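Local coordinates for Fc fragment of IgE receptor II (Bos taurus, PDB 6PWS), which probably acts as a low-affinity IgE receptor (CD23) whose calcium-dependent C-type lectin domain binds mannose-type sugars, at residues A12-Q17 with Y21-G26. Sequence-based numbering, arbitrary orientation.
Sequences AWIYFQ and YYFGEG
Tyr22 lies across the indole of Trp13, and the two side chains cross at about a right angle. Tyr22 CB sits almost exactly on the normal of the six-membered ring of Trp13, 3.6 Å from its centroid, a CH-pi contact. Next along, Tyr22 CG lies 4.1 Å from Trp13 CE2. With CG anti to the backbone N (chi1 -167°), the CD2 edge of the phenol is brought over the five-membered ring: Tyr22 CD2 comes 3.5 Å from Trp13 NE1, the two rings oblique with planes at 53°. Further out, Tyr22 CE2 comes 4.2 Å from Ala12 CB. Strands 14-16 and 19-25 form the N-terminal beta hairpin of the C-type lectin fold, on the side of the domain remote from the calcium ions and mannoside; Tyr22 continues the sheet by backbone bonds to Cys128 of strand 123-131, which Trp13 also touches. Ile14 and Tyr21 make the antiparallel hydrogen-bonded pair, Ile14 N to Tyr21 O 2.9 Å and Tyr21 N to Ile14 O 2.8 Å. Past this pair, water 1 extends the link, donating to Ala12 O and accepting from Phe23 N. The Tyr21 ring turns its edge to the carbonyls of Ile14 and Phe16, and Tyr21 CE1 packs 3.7 Å from Phe16 CB. Its hydroxyl is hydrogen-bonded to Glu52 of helix 50-59 and also accepts from water 2, which donates as well to Gln17 O. Phe55 of that helix stacks on Phe16.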
loop_
_atom_site.group_PDB
_atom_site.type_symbol
_atom_site.label_atom_id
_atom_site.label_comp_id
_atom_site.label_asym_id
_atom_site.label_seq_id
_atom_site.Cartn_x
_atom_site.Cartn_y
_atom_site.Cartn_z
ATOM N N ALA A 12 -12.572 6.659 -11.871
ATOM C CA ALA A 12 -11.528 5.649 -11.988
ATOM C C ALA A 12 -11.177 4.994 -10.648
ATOM O O ALA A 12 -10.455 3.996 -10.650
ATOM C CB ALA A 12 -10.244 6.153 -12.677
ATOM N N TRP A 13 -11.680 5.494 -9.527
ATOM C CA TRP A 13 -11.454 4.899 -8.216
ATOM C C TRP A 13 -12.583 3.923 -7.877
ATOM O O TRP A 13 -13.670 3.975 -8.458
ATOM C CB TRP A 13 -11.381 5.995 -7.153
ATOM C CG TRP A 13 -10.200 6.918 -7.259
ATOM C CD1 TRP A 13 -9.908 7.770 -8.278
ATOM C CD2 TRP A 13 -9.179 7.109 -6.271
ATOM N NE1 TRP A 13 -8.761 8.473 -8.001
ATOM C CE2 TRP A 13 -8.292 8.081 -6.771
ATOM C CE3 TRP A 13 -8.920 6.537 -5.019
ATOM C CZ2 TRP A 13 -7.164 8.498 -6.055
ATOM C CZ3 TRP A 13 -7.801 6.943 -4.316
ATOM C CH2 TRP A 13 -6.941 7.917 -4.833
ATOM N N ILE A 14 -12.318 3.041 -6.911
ATOM C CA ILE A 14 -13.196 1.925 -6.562
ATOM C C ILE A 14 -13.596 2.053 -5.094
ATOM O O ILE A 14 -12.728 2.176 -4.218
ATOM C CB ILE A 14 -12.477 0.580 -6.795
ATOM C CG1 ILE A 14 -11.918 0.480 -8.221
ATOM C CG2 ILE A 14 -13.413 -0.588 -6.482
ATOM C CD1 ILE A 14 -12.970 0.521 -9.330
ATOM N N TYR A 15 -14.901 1.978 -4.822
ATOM C CA TYR A 15 -15.424 2.141 -3.473
ATOM C C TYR A 15 -15.404 0.836 -2.673
ATOM O O TYR A 15 -15.811 -0.221 -3.171
ATOM C CB TYR A 15 -16.873 2.659 -3.532
ATOM C CG TYR A 15 -17.474 2.674 -2.145
ATOM C CD1 TYR A 15 -17.107 3.651 -1.231
ATOM C CD2 TYR A 15 -18.340 1.674 -1.718
ATOM C CE1 TYR A 15 -17.595 3.648 0.051
ATOM C CE2 TYR A 15 -18.839 1.665 -0.428
ATOM C CZ TYR A 15 -18.463 2.661 0.449
ATOM O OH TYR A 15 -18.923 2.673 1.741
ATOM N N PHE A 16 -14.973 0.923 -1.411
ATOM C CA PHE A 16 -15.136 -0.182 -0.467
ATOM C C PHE A 16 -15.148 0.373 0.948
ATOM O O PHE A 16 -14.201 1.058 1.352
ATOM C CB PHE A 16 -14.022 -1.228 -0.607
ATOM C CG PHE A 16 -14.148 -2.368 0.369
ATOM C CD1 PHE A 16 -15.031 -3.406 0.127
ATOM C CD2 PHE A 16 -13.388 -2.402 1.531
ATOM C CE1 PHE A 16 -15.159 -4.455 1.015
ATOM C CE2 PHE A 16 -13.521 -3.444 2.426
ATOM C CZ PHE A 16 -14.403 -4.473 2.164
ATOM N N GLN A 17 -16.214 0.075 1.699
ATOM C CA GLN A 17 -16.308 0.368 3.130
ATOM C C GLN A 17 -15.695 1.705 3.533
ATOM O O GLN A 17 -14.689 1.764 4.253
ATOM C CB GLN A 17 -15.736 -0.788 3.959
ATOM C CG GLN A 17 -16.534 -2.068 3.787
ATOM C CD GLN A 17 -16.129 -3.166 4.746
ATOM O OE1 GLN A 17 -15.179 -3.022 5.523
ATOM N NE2 GLN A 17 -16.854 -4.277 4.700
ATOM N N TYR A 21 -10.332 3.496 -3.605
ATOM C CA TYR A 21 -9.046 2.878 -3.897
ATOM C C TYR A 21 -8.688 3.063 -5.361
ATOM O O TYR A 21 -9.547 2.954 -6.248
ATOM C CB TYR A 21 -9.071 1.384 -3.523
ATOM C CG TYR A 21 -9.389 1.158 -2.059
ATOM C CD1 TYR A 21 -10.700 1.133 -1.612
ATOM C CD2 TYR A 21 -8.378 0.989 -1.123
ATOM C CE1 TYR A 21 -10.999 0.946 -0.266
ATOM C CE2 TYR A 21 -8.665 0.788 0.226
ATOM C CZ TYR A 21 -9.979 0.764 0.645
ATOM O OH TYR A 21 -10.322 0.550 1.964
ATOM N N TYR A 22 -7.404 3.305 -5.602
ATOM C CA TYR A 22 -6.868 3.500 -6.943
ATOM C C TYR A 22 -5.828 2.419 -7.190
ATOM O O TYR A 22 -4.839 2.325 -6.452
ATOM C CB TYR A 22 -6.213 4.873 -7.068
ATOM C CG TYR A 22 -5.915 5.245 -8.500
ATOM C CD1 TYR A 22 -4.681 4.990 -9.084
ATOM C CD2 TYR A 22 -6.891 5.837 -9.279
ATOM C CE1 TYR A 22 -4.435 5.335 -10.408
ATOM C CE2 TYR A 22 -6.655 6.194 -10.585
ATOM C CZ TYR A 22 -5.435 5.942 -11.146
ATOM O OH TYR A 22 -5.238 6.301 -12.463
ATOM N N PHE A 23 -6.058 1.595 -8.203
ATOM C CA PHE A 23 -5.142 0.509 -8.557
ATOM C C PHE A 23 -4.214 1.012 -9.659
ATOM O O PHE A 23 -4.478 0.850 -10.853
ATOM C CB PHE A 23 -5.906 -0.757 -8.937
ATOM C CG PHE A 23 -6.684 -1.330 -7.790
ATOM C CD1 PHE A 23 -6.084 -2.239 -6.932
ATOM C CD2 PHE A 23 -7.980 -0.917 -7.524
ATOM C CE1 PHE A 23 -6.770 -2.736 -5.837
ATOM C CE2 PHE A 23 -8.669 -1.423 -6.435
ATOM C CZ PHE A 23 -8.063 -2.330 -5.590
ATOM N N GLY A 24 -3.135 1.665 -9.230
ATOM C CA GLY A 24 -2.193 2.246 -10.163
ATOM C C GLY A 24 -1.338 1.195 -10.842
ATOM O O GLY A 24 -1.003 0.157 -10.266
ATOM N N GLU A 25 -0.958 1.487 -12.075
ATOM C CA GLU A 25 -0.150 0.592 -12.881
ATOM C C GLU A 25 0.917 1.418 -13.575
ATOM O O GLU A 25 0.657 2.538 -14.029
ATOM C CB GLU A 25 -1.019 -0.145 -13.911
ATOM C CG GLU A 25 -0.422 -1.428 -14.455
ATOM C CD GLU A 25 0.668 -1.225 -15.483
ATOM O OE1 GLU A 25 0.529 -0.319 -16.340
ATOM O OE2 GLU A 25 1.658 -2.002 -15.440
ATOM N N GLY A 26 2.106 0.831 -13.686
ATOM C CA GLY A 26 3.251 1.461 -14.310
ATOM C C GLY A 26 4.414 1.504 -13.340
ATOM O O GLY A 26 4.227 1.786 -12.155
HETATM O O HOH W 1 -7.932 2.738 -10.217
HETATM O O HOH W 2 -12.285 0.432 3.954
#